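Local coordinates for hypothetical 30.2 KD protein c25g10.02 IN chromosome I (Schizosaccharomyces pombe, PDB 1KCF) that resolves Holliday junctions in mitochondria as a homodimeric endonuclease of the RuvC family, cutting four-way DNA junctions at the point of strand exchange, at residues P35-S40 with F162-S167; S40-I45 with G237-Q242; G44-I49 with M228-L233; N69-N74 with L212-N217; L115-R120 with A232-G237. All blocks are in the same frame, centred on the assembly; numbering follows the deposited sequence.

Contact 1 (P35-S40 with F162-S167); sequences PIYPTS and FLLSLS
Y37, in the irregular stretch 35-40, and F162, which opens strand 162-165, have the closest CA atoms across the two segments, 8.0 Å apart, and side chains bridge the gap. The two rings form a T-shaped pair: the edge of Y37 meets a face of F162 with the planes at 87°, and Y37 CD2 comes within 3.6 Å of F162 CD2. Y37 CG stands anti to the carbonyl carbon (chi1 -54°) on a CB directed at the strand, which brings the ring up to both F162 and L164. L164 CD1 sits 4.0 Å above the Y37 centroid, almost on the ring normal, as a CH-pi contact, while L164 CD2 lies 3.8 Å from Y37 OH. P38 adds its CD, 3.6 Å from F162 CE1. Near the surface, this contact joins the segment linking helix 26-33 and strand 42-47 to an outer strand of the sheet. Helix 224-253 also borders it, with Q242 against Y37 and W238 against L164, while strand 113-118 supplies V113 beside P38.

Contact 2 (S40-I45 with G237-Q242); sequences SRVLGI and GWMRWQ
The indole of W238 is met obliquely by the methyl groups of V42 at its six-membered ring, while Q242 NE2 sits over one face, 3.1 Å above the plane and displaced toward the rim. The neighbouring indole of W241 has the carbonyl oxygen of G237 and the CA of W238 over a single face, so the helix packs its own backbone against a flat group. Across the contact V42 works as a two-pronged fork. Its CG1, placed anti to the backbone N (chi1 -180°), approaches W238 CE3 at 4.0 Å; CG2 turns to W238 CZ3 and also lies 4.1 Å from M239 CG, the valine and methionine side chains running past each other in opposite senses. The amide of Q242 is steadied by donating from NE2 to W238 O at 3.1 Å. That oxygen also accepts from Q242 N, the two donors arriving from opposite faces of the carbonyl plane. These buried side chains pack the start of strand 42-47 on helix 224-253. V42 belongs to a G1 beta bulge, since both it and R41 face A57 of strand 52-59. Strand 113-118, next to 42-47 in the sheet, places V113 and L115 against W238, while Y174 of helix 168-179 meets W241 edge-to-face.

Contact 3 (G44-I49 with M228-L233); sequences GIDLGI and MADSAL
D230 reaches from helix 224-253 toward D46 on strand 42-47, and every step of its side chain has a partner. D230 CB lies 3.1 Å from D46 OD2. CG, the next atom out, keeps close to the same oxygen. At the tip D230 OD2 comes to 2.6 Å from D46 OD2 and stands 2.9 Å from D46 OD1, whereas D230 OD1 turns elsewhere, to a salt bridge with R191 and a hydrogen bond with Y172. The two side chains cross at about a right angle, with their carboxylate planes 29° apart. Such an acidic pair, one member on the first strand in the sequence, central in the sheet, and one on the last long helix, marks the metal site of the RNase H-like fold to which RuvC resolvases belong, and both aspartates here are assigned as magnesium ligands. The axes of strand 44-47 and helix 228-233 approach to 7.4 Å. G44 has no side chain, and the helix comes close there, G44 O lying 4.2 Å from S231 CB. The hydroxyl of S231 is hydrogen-bonded to that of S53.

Contact 4 (N69-N74 with L212-N217); sequences NWSVEN and LYKWNN
W70 and W215 lay their indoles in nearly parallel planes, 20° apart, but slid so far that the six-membered rings barely overlap, their centroids being 5.0 Å from each other. The margins do the touching: W70 CH2 comes within 3.3 Å of W215 CE3, and W70 CZ3 lies 3.7 Å from W215 CB. Both side chains start with CG opposite the backbone N (chi1 -171° for W70 and 177° for W215), which carries each indole into the space between strand and helix. Each indole has a further partner: W70 NE1 donates to the carbonyl oxygen of M228, and W215 forms a cation-pi pair with K225. Replacing W215 with an alanine would probably leave the outer part of the W70 indole without its flat neighbour and deprive K225 of its aromatic partner. Beside the rings K214 reaches fully extended from the helix across to the strand, its CD 3.3 Å from W70 O and its NZ 3.4 Å from S71 CB. S71 OG points on to E73, donating to E73 OE1 at 2.6 Å from well above the carboxylate plane. This is a helix packed on a strand of the RNase H-like sheet through paired tryptophans, and the side chain of W70 stands about 8 Å, between nearest side-chain atoms, from those of the magnesium ligands D46 and D230.

Contact 5 (L115-R120 with A232-G237); sequences LMERQR and ALIASG
On the helix whose I234 packs against E117, the carbonyl oxygen of A232 is gripped twice by a single residue: S236 OG donates to it at 2.8 Å and S236 N at 3.0 Å, from opposite faces of the carbonyl plane. The CB of S236 points away from strand 113-118, and the meeting itself is made by I234, A235, L115 and E117. I234 provides most of the helix's share. Its CD1 reaches 3.7 Å from E117 CB and also touches E117 CD, and its CG1 lies 3.8 Å from E117 OE2; I234 thus crosses the glutamate obliquely, meeting it from CB to the carboxylate. With CG opposite the backbone N (chi1 -173°) and the chain extended beyond it, E117 offers its whole length. The side chain of I234 also comes to about 3 Å, between nearest atoms, from that of the magnesium ligand D46. At the far end of the carboxylate, E117 OE2 is hydrogen-bonded to T171 OG1. A valine in place of E117 would probably leave the hydroxyl of T171 without this mate and strip I234 of much of its cover. L115 completes the contact by pressing CD1 to 4.0 Å from A235 CA, against the helix backbone itself. The axes of strand 115-118 and helix 232-237 approach to 9.4 Å, their N-to-C directions 141° apart. The chemistry implies apolar packing behind the metal site, with the buried E117 carboxylate satisfied by T171.

How the contacts relate
Three of the five contacts, 2, 5 and 3, lie along one long helix, 224-253, where it packs on the sheet, and contacts 3 and 5 have centres only 5 Å apart. Contact 3 holds the two magnesium ligands; contact 5 backs it, I234 CD1 lying 3.3 Å from D46 OD2. Neighbouring strands tie contacts 2 and 5 together, and W238 CB packs 3.4 Å from L115 CD1. Contact 4 adjoins contact 3 through W70, whose NE1 is 2.7 Å from M228 O and whose CZ2 packs on A232 CB; their centres are about 11 Å apart. Contact 1 is remote, its centre about 15 Å from that of contact 3, but it reaches the common core through W238.

Contact 1 (P35-S40 with F162-S167)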
# COMPACT_ATOMS: atom_id res chain seq x y z
N PRO A 35 10.95 -3.63 -22.74
CA PRO A 35 11.97 -2.71 -22.22
C PRO A 35 13.28 -3.40 -21.85
O PRO A 35 13.29 -4.56 -21.43
CB PRO A 35 11.28 -2.09 -20.99
CG PRO A 35 9.83 -2.16 -21.34
CD PRO A 35 9.71 -3.53 -21.95
N ILE A 36 14.38 -2.68 -22.01
CA ILE A 36 15.70 -3.20 -21.68
C ILE A 36 16.07 -2.76 -20.27
O ILE A 36 16.16 -1.56 -19.99
CB ILE A 36 16.77 -2.69 -22.66
CG1 ILE A 36 18.17 -2.93 -22.10
CG2 ILE A 36 16.54 -1.21 -22.95
CD1 ILE A 36 18.54 -4.39 -21.97
N TYR A 37 16.28 -3.72 -19.38
CA TYR A 37 16.64 -3.42 -18.01
C TYR A 37 18.03 -3.97 -17.69
O TYR A 37 18.51 -4.88 -18.36
CB TYR A 37 15.64 -4.05 -17.03
CG TYR A 37 14.19 -3.69 -17.28
CD1 TYR A 37 13.34 -4.55 -17.98
CD2 TYR A 37 13.64 -2.51 -16.77
CE1 TYR A 37 11.99 -4.24 -18.17
CE2 TYR A 37 12.29 -2.19 -16.95
CZ TYR A 37 11.48 -3.06 -17.65
OH TYR A 37 10.14 -2.76 -17.83
N PRO A 38 18.69 -3.41 -16.66
CA PRO A 38 20.03 -3.87 -16.27
C PRO A 38 19.91 -5.27 -15.68
O PRO A 38 18.84 -5.65 -15.20
CB PRO A 38 20.44 -2.85 -15.21
CG PRO A 38 19.61 -1.65 -15.52
CD PRO A 38 18.28 -2.24 -15.87
N THR A 39 21.00 -6.03 -15.70
CA THR A 39 20.99 -7.37 -15.12
C THR A 39 22.03 -7.49 -14.02
O THR A 39 22.43 -8.58 -13.65
CB THR A 39 21.24 -8.48 -16.16
OG1 THR A 39 22.42 -8.17 -16.91
CG2 THR A 39 20.05 -8.61 -17.09
N SER A 40 22.49 -6.34 -13.52
CA SER A 40 23.46 -6.33 -12.43
C SER A 40 22.73 -5.74 -11.22
O SER A 40 21.82 -4.93 -11.37
CB SER A 40 24.68 -5.46 -12.79
OG SER A 40 24.31 -4.10 -12.99
N PHE A 162 14.94 0.47 -10.88
CA PHE A 162 13.69 0.03 -11.47
C PHE A 162 12.95 -0.83 -10.44
O PHE A 162 13.57 -1.53 -9.64
CB PHE A 162 13.92 -0.81 -12.72
CG PHE A 162 14.50 -0.05 -13.87
CD1 PHE A 162 15.88 0.10 -14.00
CD2 PHE A 162 13.67 0.50 -14.84
CE1 PHE A 162 16.42 0.79 -15.09
CE2 PHE A 162 14.20 1.19 -15.93
CZ PHE A 162 15.58 1.34 -16.06
N LEU A 163 11.63 -0.77 -10.48
CA LEU A 163 10.79 -1.56 -9.59
C LEU A 163 9.86 -2.31 -10.51
O LEU A 163 9.17 -1.71 -11.33
CB LEU A 163 9.98 -0.66 -8.65
CG LEU A 163 9.01 -1.35 -7.69
CD1 LEU A 163 9.75 -2.38 -6.84
CD2 LEU A 163 8.33 -0.31 -6.80
N LEU A 164 9.84 -3.63 -10.41
CA LEU A 164 8.99 -4.43 -11.28
C LEU A 164 8.23 -5.51 -10.52
O LEU A 164 8.79 -6.21 -9.67
CB LEU A 164 9.84 -5.08 -12.38
CG LEU A 164 10.77 -4.17 -13.19
CD1 LEU A 164 11.72 -5.03 -14.01
CD2 LEU A 164 9.95 -3.26 -14.11
N SER A 165 6.94 -5.64 -10.82
CA SER A 165 6.14 -6.67 -10.21
C SER A 165 6.06 -7.79 -11.24
O SER A 165 5.82 -7.55 -12.42
CB SER A 165 4.73 -6.17 -9.88
OG SER A 165 4.77 -5.23 -8.83
N LEU A 166 6.30 -9.02 -10.78
CA LEU A 166 6.25 -10.16 -11.66
C LEU A 166 5.14 -11.08 -11.20
O LEU A 166 4.77 -11.09 -10.03
CB LEU A 166 7.59 -10.90 -11.63
CG LEU A 166 8.84 -10.04 -11.78
CD1 LEU A 166 10.07 -10.93 -11.69
CD2 LEU A 166 8.81 -9.27 -13.10
N SER A 167 4.60 -11.85 -12.14
CA SER A 167 3.54 -12.78 -11.79
C SER A 167 4.20 -14.11 -11.44
O SER A 167 5.08 -14.58 -12.15
CB SER A 167 2.58 -12.98 -12.96
OG SER A 167 3.23 -13.61 -14.05

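Contact 2 (S40-I45 with G237-Q242)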
# COMPACT_ATOMS: atom_id res chain seq x y z
N SER A 40 22.49 -6.34 -13.52
CA SER A 40 23.46 -6.33 -12.43
C SER A 40 22.73 -5.74 -11.22
O SER A 40 21.82 -4.93 -11.37
CB SER A 40 24.68 -5.46 -12.79
OG SER A 40 24.31 -4.10 -12.99
N ARG A 41 23.14 -6.17 -10.03
CA ARG A 41 22.53 -5.69 -8.79
C ARG A 41 21.01 -5.82 -8.86
O ARG A 41 20.27 -4.85 -8.70
CB ARG A 41 22.94 -4.24 -8.53
CG ARG A 41 24.45 -4.02 -8.52
CD ARG A 41 24.82 -2.62 -8.05
NE ARG A 41 24.71 -2.47 -6.60
CZ ARG A 41 25.56 -3.00 -5.73
NH1 ARG A 41 26.60 -3.70 -6.15
NH2 ARG A 41 25.38 -2.82 -4.42
N VAL A 42 20.55 -7.04 -9.11
CA VAL A 42 19.14 -7.34 -9.20
C VAL A 42 18.65 -7.87 -7.85
O VAL A 42 19.13 -8.90 -7.37
CB VAL A 42 18.88 -8.40 -10.29
CG1 VAL A 42 17.39 -8.70 -10.38
CG2 VAL A 42 19.41 -7.90 -11.63
N LEU A 43 17.71 -7.16 -7.24
CA LEU A 43 17.17 -7.57 -5.95
C LEU A 43 15.79 -8.21 -6.09
O LEU A 43 14.80 -7.52 -6.33
CB LEU A 43 17.09 -6.38 -5.00
CG LEU A 43 16.53 -6.70 -3.61
CD1 LEU A 43 17.48 -7.63 -2.86
CD2 LEU A 43 16.32 -5.41 -2.82
N GLY A 44 15.73 -9.53 -5.96
CA GLY A 44 14.47 -10.23 -6.06
C GLY A 44 13.84 -10.34 -4.68
O GLY A 44 14.49 -10.80 -3.74
N ILE A 45 12.59 -9.93 -4.56
CA ILE A 45 11.90 -9.97 -3.28
C ILE A 45 10.59 -10.75 -3.27
O ILE A 45 9.72 -10.56 -4.13
CB ILE A 45 11.60 -8.55 -2.77
CG1 ILE A 45 12.91 -7.81 -2.51
CG2 ILE A 45 10.76 -8.62 -1.50
CD1 ILE A 45 12.72 -6.36 -2.12
N GLY A 237 15.36 -16.30 -12.68
CA GLY A 237 14.41 -16.46 -13.76
C GLY A 237 14.29 -15.19 -14.58
O GLY A 237 14.31 -15.22 -15.81
N TRP A 238 14.18 -14.05 -13.90
CA TRP A 238 14.05 -12.77 -14.58
C TRP A 238 15.33 -12.38 -15.34
O TRP A 238 15.27 -11.82 -16.43
CB TRP A 238 13.72 -11.68 -13.56
CG TRP A 238 13.50 -10.34 -14.18
CD1 TRP A 238 12.34 -9.86 -14.71
CD2 TRP A 238 14.47 -9.30 -14.33
NE1 TRP A 238 12.52 -8.58 -15.17
CE2 TRP A 238 13.83 -8.21 -14.95
CE3 TRP A 238 15.83 -9.18 -13.99
CZ2 TRP A 238 14.49 -7.02 -15.25
CZ3 TRP A 238 16.48 -7.99 -14.29
CH2 TRP A 238 15.81 -6.92 -14.91
N MET A 239 16.48 -12.67 -14.75
CA MET A 239 17.73 -12.33 -15.40
C MET A 239 17.92 -13.13 -16.68
O MET A 239 18.47 -12.62 -17.65
CB MET A 239 18.90 -12.58 -14.44
CG MET A 239 18.95 -11.58 -13.30
SD MET A 239 19.99 -12.13 -11.94
CE MET A 239 21.52 -12.32 -12.78
N ARG A 240 17.44 -14.37 -16.69
CA ARG A 240 17.55 -15.19 -17.88
C ARG A 240 16.61 -14.68 -18.95
O ARG A 240 16.93 -14.74 -20.14
CB ARG A 240 17.26 -16.66 -17.55
CG ARG A 240 18.24 -17.28 -16.56
CD ARG A 240 18.07 -18.79 -16.46
NE ARG A 240 18.65 -19.49 -17.60
CZ ARG A 240 18.61 -20.81 -17.77
NH1 ARG A 240 18.02 -21.59 -16.88
NH2 ARG A 240 19.17 -21.36 -18.85
N TRP A 241 15.45 -14.17 -18.54
CA TRP A 241 14.49 -13.64 -19.51
C TRP A 241 15.15 -12.50 -20.26
O TRP A 241 15.06 -12.41 -21.49
CB TRP A 241 13.23 -13.10 -18.84
CG TRP A 241 12.41 -14.12 -18.12
CD1 TRP A 241 12.45 -15.47 -18.30
CD2 TRP A 241 11.43 -13.87 -17.11
NE1 TRP A 241 11.55 -16.08 -17.46
CE2 TRP A 241 10.91 -15.12 -16.71
CE3 TRP A 241 10.94 -12.71 -16.50
CZ2 TRP A 241 9.92 -15.25 -15.73
CZ3 TRP A 241 9.95 -12.84 -15.52
CH2 TRP A 241 9.45 -14.10 -15.15
N GLN A 242 15.80 -11.61 -19.52
CA GLN A 242 16.46 -10.46 -20.11
C GLN A 242 17.56 -10.90 -21.07
O GLN A 242 17.79 -10.26 -22.10
CB GLN A 242 17.05 -9.56 -19.02
CG GLN A 242 16.09 -9.19 -17.91
CD GLN A 242 14.70 -8.86 -18.41
OE1 GLN A 242 14.53 -8.00 -19.29
NE2 GLN A 242 13.69 -9.53 -17.87

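Contact 3 (G44-I49 with M228-L233)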
# COMPACT_ATOMS: atom_id res chain seq x y z
N GLY A 44 15.73 -9.53 -5.96
CA GLY A 44 14.47 -10.23 -6.06
C GLY A 44 13.84 -10.34 -4.68
O GLY A 44 14.49 -10.80 -3.74
N ILE A 45 12.59 -9.93 -4.56
CA ILE A 45 11.90 -9.97 -3.28
C ILE A 45 10.59 -10.75 -3.27
O ILE A 45 9.72 -10.56 -4.13
CB ILE A 45 11.60 -8.55 -2.77
CG1 ILE A 45 12.91 -7.81 -2.51
CG2 ILE A 45 10.76 -8.62 -1.50
CD1 ILE A 45 12.72 -6.36 -2.12
N ASP A 46 10.46 -11.64 -2.30
CA ASP A 46 9.27 -12.45 -2.11
C ASP A 46 8.54 -11.85 -0.92
O ASP A 46 8.94 -12.08 0.22
CB ASP A 46 9.64 -13.89 -1.79
CG ASP A 46 9.27 -14.84 -2.90
OD1 ASP A 46 8.12 -14.78 -3.37
OD2 ASP A 46 10.14 -15.65 -3.30
N LEU A 47 7.50 -11.07 -1.19
CA LEU A 47 6.75 -10.40 -0.13
C LEU A 47 6.09 -11.32 0.89
O LEU A 47 5.31 -12.22 0.54
CB LEU A 47 5.69 -9.48 -0.72
CG LEU A 47 6.21 -8.25 -1.47
CD1 LEU A 47 5.05 -7.52 -2.12
CD2 LEU A 47 6.96 -7.34 -0.50
N GLY A 48 6.41 -11.07 2.15
CA GLY A 48 5.87 -11.82 3.26
C GLY A 48 6.35 -11.09 4.50
O GLY A 48 7.29 -10.30 4.43
N ILE A 49 5.71 -11.32 5.64
CA ILE A 49 6.14 -10.65 6.86
C ILE A 49 6.97 -11.60 7.72
O ILE A 49 8.10 -11.28 8.10
CB ILE A 49 4.93 -10.12 7.65
CG1 ILE A 49 4.19 -9.08 6.80
CG2 ILE A 49 5.39 -9.50 8.96
CD1 ILE A 49 2.93 -8.54 7.43
N MET A 228 13.76 -19.59 0.36
CA MET A 228 14.97 -19.05 -0.27
C MET A 228 15.00 -19.42 -1.74
O MET A 228 15.40 -18.63 -2.59
CB MET A 228 16.24 -19.61 0.40
CG MET A 228 16.46 -19.20 1.84
SD MET A 228 18.13 -19.62 2.40
CE MET A 228 17.98 -21.34 2.72
N ALA A 229 14.60 -20.65 -2.04
CA ALA A 229 14.59 -21.13 -3.41
C ALA A 229 13.62 -20.28 -4.21
O ALA A 229 13.88 -19.95 -5.37
CB ALA A 229 14.16 -22.60 -3.45
N ASP A 230 12.52 -19.90 -3.58
CA ASP A 230 11.52 -19.08 -4.26
C ASP A 230 12.12 -17.77 -4.77
O ASP A 230 11.99 -17.44 -5.95
CB ASP A 230 10.35 -18.79 -3.32
CG ASP A 230 9.04 -18.66 -4.06
OD1 ASP A 230 8.59 -19.68 -4.63
OD2 ASP A 230 8.47 -17.54 -4.09
N SER A 231 12.77 -17.01 -3.89
CA SER A 231 13.35 -15.74 -4.32
C SER A 231 14.49 -15.94 -5.31
O SER A 231 14.70 -15.11 -6.20
CB SER A 231 13.84 -14.91 -3.11
OG SER A 231 14.88 -15.57 -2.41
N ALA A 232 15.23 -17.04 -5.17
CA ALA A 232 16.34 -17.31 -6.09
C ALA A 232 15.80 -17.59 -7.49
O ALA A 232 16.41 -17.20 -8.49
CB ALA A 232 17.16 -18.49 -5.58
N LEU A 233 14.65 -18.27 -7.57
CA LEU A 233 14.05 -18.58 -8.87
C LEU A 233 13.46 -17.33 -9.50
O LEU A 233 13.37 -17.23 -10.73
CB LEU A 233 12.96 -19.64 -8.73
CG LEU A 233 13.43 -21.06 -8.39
CD1 LEU A 233 12.24 -21.90 -7.97
CD2 LEU A 233 14.13 -21.67 -9.60

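Contact 4 (N69-N74 with L212-N217)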
# COMPACT_ATOMS: atom_id res chain seq x y z
N ASN A 69 23.81 -11.91 -2.07
CA ASN A 69 23.16 -12.05 -0.77
C ASN A 69 21.88 -12.83 -0.98
O ASN A 69 21.23 -12.70 -2.02
CB ASN A 69 22.85 -10.69 -0.16
CG ASN A 69 24.10 -9.87 0.07
OD1 ASN A 69 24.58 -9.18 -0.83
ND2 ASN A 69 24.66 -9.97 1.27
N TRP A 70 21.52 -13.63 0.01
CA TRP A 70 20.35 -14.48 -0.13
C TRP A 70 19.87 -14.88 1.26
O TRP A 70 20.64 -15.42 2.05
CB TRP A 70 20.79 -15.71 -0.93
CG TRP A 70 19.72 -16.62 -1.37
CD1 TRP A 70 18.40 -16.34 -1.52
CD2 TRP A 70 19.90 -17.97 -1.82
NE1 TRP A 70 17.74 -17.42 -2.03
CE2 TRP A 70 18.64 -18.44 -2.22
CE3 TRP A 70 21.01 -18.82 -1.91
CZ2 TRP A 70 18.44 -19.73 -2.72
CZ3 TRP A 70 20.82 -20.11 -2.40
CH2 TRP A 70 19.54 -20.55 -2.80
N SER A 71 18.59 -14.62 1.54
CA SER A 71 18.06 -14.96 2.86
C SER A 71 16.54 -14.86 2.98
O SER A 71 15.86 -14.28 2.13
CB SER A 71 18.71 -14.04 3.91
OG SER A 71 18.32 -14.38 5.22
N VAL A 72 16.03 -15.45 4.06
CA VAL A 72 14.61 -15.44 4.38
C VAL A 72 14.54 -14.95 5.82
O VAL A 72 15.21 -15.50 6.70
CB VAL A 72 13.98 -16.83 4.27
CG1 VAL A 72 12.58 -16.82 4.86
CG2 VAL A 72 13.91 -17.25 2.81
N GLU A 73 13.74 -13.93 6.07
CA GLU A 73 13.66 -13.35 7.40
C GLU A 73 12.24 -13.26 7.95
O GLU A 73 11.27 -13.23 7.21
CB GLU A 73 14.25 -11.94 7.37
CG GLU A 73 15.61 -11.85 6.71
CD GLU A 73 16.71 -12.46 7.55
OE1 GLU A 73 17.84 -12.59 7.04
OE2 GLU A 73 16.44 -12.80 8.72
N ASN A 74 12.16 -13.24 9.27
CA ASN A 74 10.89 -13.11 9.96
C ASN A 74 10.95 -11.72 10.58
O ASN A 74 11.61 -11.52 11.60
CB ASN A 74 10.76 -14.18 11.05
CG ASN A 74 9.42 -14.13 11.76
OD1 ASN A 74 8.97 -15.12 12.34
ND2 ASN A 74 8.77 -12.97 11.74
N LEU A 212 26.05 -19.21 0.15
CA LEU A 212 26.15 -20.63 -0.17
C LEU A 212 25.99 -21.44 1.12
O LEU A 212 25.37 -22.51 1.12
CB LEU A 212 27.50 -20.95 -0.80
CG LEU A 212 27.59 -22.10 -1.82
CD1 LEU A 212 29.03 -22.55 -1.93
CD2 LEU A 212 26.71 -23.27 -1.41
N TYR A 213 26.54 -20.92 2.21
CA TYR A 213 26.47 -21.60 3.50
C TYR A 213 25.04 -21.71 4.02
O TYR A 213 24.64 -22.77 4.50
CB TYR A 213 27.33 -20.86 4.54
CG TYR A 213 27.50 -21.64 5.83
CD1 TYR A 213 28.32 -22.77 5.88
CD2 TYR A 213 26.81 -21.28 6.99
CE1 TYR A 213 28.45 -23.51 7.05
CE2 TYR A 213 26.93 -22.01 8.17
CZ TYR A 213 27.76 -23.13 8.19
OH TYR A 213 27.87 -23.88 9.34
N LYS A 214 24.28 -20.62 3.95
CA LYS A 214 22.90 -20.62 4.42
C LYS A 214 22.09 -21.70 3.71
O LYS A 214 21.31 -22.43 4.33
CB LYS A 214 22.23 -19.27 4.16
CG LYS A 214 22.87 -18.09 4.85
CD LYS A 214 21.99 -16.85 4.71
CE LYS A 214 22.66 -15.62 5.31
NZ LYS A 214 21.76 -14.43 5.28
N TRP A 215 22.28 -21.80 2.40
CA TRP A 215 21.57 -22.78 1.60
C TRP A 215 21.91 -24.21 1.97
O TRP A 215 21.02 -25.03 2.19
CB TRP A 215 21.86 -22.55 0.13
CG TRP A 215 21.23 -23.56 -0.77
CD1 TRP A 215 21.87 -24.54 -1.46
CD2 TRP A 215 19.84 -23.67 -1.08
NE1 TRP A 215 20.96 -25.26 -2.20
CE2 TRP A 215 19.71 -24.74 -1.99
CE3 TRP A 215 18.70 -22.96 -0.69
CZ2 TRP A 215 18.47 -25.13 -2.51
CZ3 TRP A 215 17.47 -23.34 -1.21
CH2 TRP A 215 17.37 -24.41 -2.11
N ASN A 216 23.20 -24.52 2.04
CA ASN A 216 23.63 -25.88 2.37
C ASN A 216 23.34 -26.29 3.81
O ASN A 216 22.95 -27.43 4.06
CB ASN A 216 25.12 -26.06 2.08
CG ASN A 216 25.42 -26.12 0.60
OD1 ASN A 216 24.62 -26.64 -0.19
ND2 ASN A 216 26.58 -25.61 0.21
N ASN A 217 23.53 -25.37 4.75
CA ASN A 217 23.29 -25.68 6.15
C ASN A 217 21.83 -25.52 6.51
O ASN A 217 21.18 -26.45 6.99
CB ASN A 217 24.14 -24.77 7.05
CG ASN A 217 23.97 -25.10 8.52
OD1 ASN A 217 24.40 -26.16 8.98
ND2 ASN A 217 23.34 -24.20 9.26

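Contact 5 (L115-R120 with A232-G237)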
# COMPACT_ATOMS: atom_id res chain seq x y z
N LEU A 115 12.82 -6.62 -8.05
CA LEU A 115 11.75 -7.49 -8.54
C LEU A 115 10.86 -7.85 -7.36
O LEU A 115 11.33 -8.37 -6.34
CB LEU A 115 12.35 -8.75 -9.15
CG LEU A 115 13.46 -8.53 -10.18
CD1 LEU A 115 13.93 -9.88 -10.67
CD2 LEU A 115 12.96 -7.67 -11.33
N MET A 116 9.57 -7.59 -7.50
CA MET A 116 8.64 -7.87 -6.42
C MET A 116 7.57 -8.89 -6.82
O MET A 116 6.95 -8.79 -7.88
CB MET A 116 7.98 -6.57 -5.97
CG MET A 116 7.50 -6.56 -4.53
SD MET A 116 6.83 -4.94 -4.08
CE MET A 116 8.34 -4.05 -3.73
N GLU A 117 7.38 -9.86 -5.95
CA GLU A 117 6.40 -10.90 -6.16
C GLU A 117 5.90 -11.29 -4.78
O GLU A 117 6.63 -11.18 -3.81
CB GLU A 117 7.07 -12.09 -6.85
CG GLU A 117 6.17 -13.20 -7.29
CD GLU A 117 6.85 -14.13 -8.28
OE1 GLU A 117 6.75 -15.36 -8.10
OE2 GLU A 117 7.49 -13.63 -9.23
N ARG A 118 4.64 -11.69 -4.68
CA ARG A 118 4.10 -12.08 -3.38
C ARG A 118 4.60 -13.48 -3.07
O ARG A 118 4.73 -14.32 -3.97
CB ARG A 118 2.57 -12.11 -3.40
CG ARG A 118 1.90 -10.75 -3.39
CD ARG A 118 0.38 -10.92 -3.46
NE ARG A 118 -0.32 -9.64 -3.37
CZ ARG A 118 -0.26 -8.68 -4.29
NH1 ARG A 118 0.48 -8.85 -5.38
NH2 ARG A 118 -0.93 -7.55 -4.11
N GLN A 119 4.90 -13.74 -1.81
CA GLN A 119 5.35 -15.06 -1.42
C GLN A 119 4.19 -16.02 -1.65
O GLN A 119 3.04 -15.60 -1.75
CB GLN A 119 5.75 -15.08 0.06
CG GLN A 119 6.17 -16.45 0.57
CD GLN A 119 7.47 -16.92 -0.04
OE1 GLN A 119 8.54 -16.41 0.28
NE2 GLN A 119 7.39 -17.91 -0.94
N ARG A 120 4.49 -17.31 -1.78
CA ARG A 120 3.44 -18.30 -1.98
C ARG A 120 2.68 -18.44 -0.66
O ARG A 120 3.29 -18.56 0.40
CB ARG A 120 4.05 -19.63 -2.37
N ALA A 232 15.23 -17.04 -5.17
CA ALA A 232 16.34 -17.31 -6.09
C ALA A 232 15.80 -17.59 -7.49
O ALA A 232 16.41 -17.20 -8.49
CB ALA A 232 17.16 -18.49 -5.58
N LEU A 233 14.65 -18.27 -7.57
CA LEU A 233 14.05 -18.58 -8.87
C LEU A 233 13.46 -17.33 -9.50
O LEU A 233 13.37 -17.23 -10.73
CB LEU A 233 12.96 -19.64 -8.73
CG LEU A 233 13.43 -21.06 -8.39
CD1 LEU A 233 12.24 -21.90 -7.97
CD2 LEU A 233 14.13 -21.67 -9.60
N ILE A 234 13.06 -16.38 -8.67
CA ILE A 234 12.51 -15.13 -9.17
C ILE A 234 13.62 -14.33 -9.85
O ILE A 234 13.50 -13.97 -11.02
CB ILE A 234 11.90 -14.29 -8.02
CG1 ILE A 234 10.59 -14.93 -7.53
CG2 ILE A 234 11.65 -12.86 -8.48
CD1 ILE A 234 9.98 -14.23 -6.32
N ALA A 235 14.69 -14.06 -9.10
CA ALA A 235 15.82 -13.30 -9.62
C ALA A 235 16.48 -13.96 -10.82
O ALA A 235 16.60 -13.34 -11.88
CB ALA A 235 16.86 -13.10 -8.52
N SER A 236 16.91 -15.21 -10.66
CA SER A 236 17.57 -15.91 -11.76
C SER A 236 16.64 -16.07 -12.95
O SER A 236 17.07 -15.98 -14.10
CB SER A 236 18.08 -17.28 -11.30
OG SER A 236 17.02 -18.17 -11.00
N GLY A 237 15.36 -16.30 -12.68
CA GLY A 237 14.41 -16.46 -13.76
C GLY A 237 14.29 -15.19 -14.58
O GLY A 237 14.31 -15.22 -15.81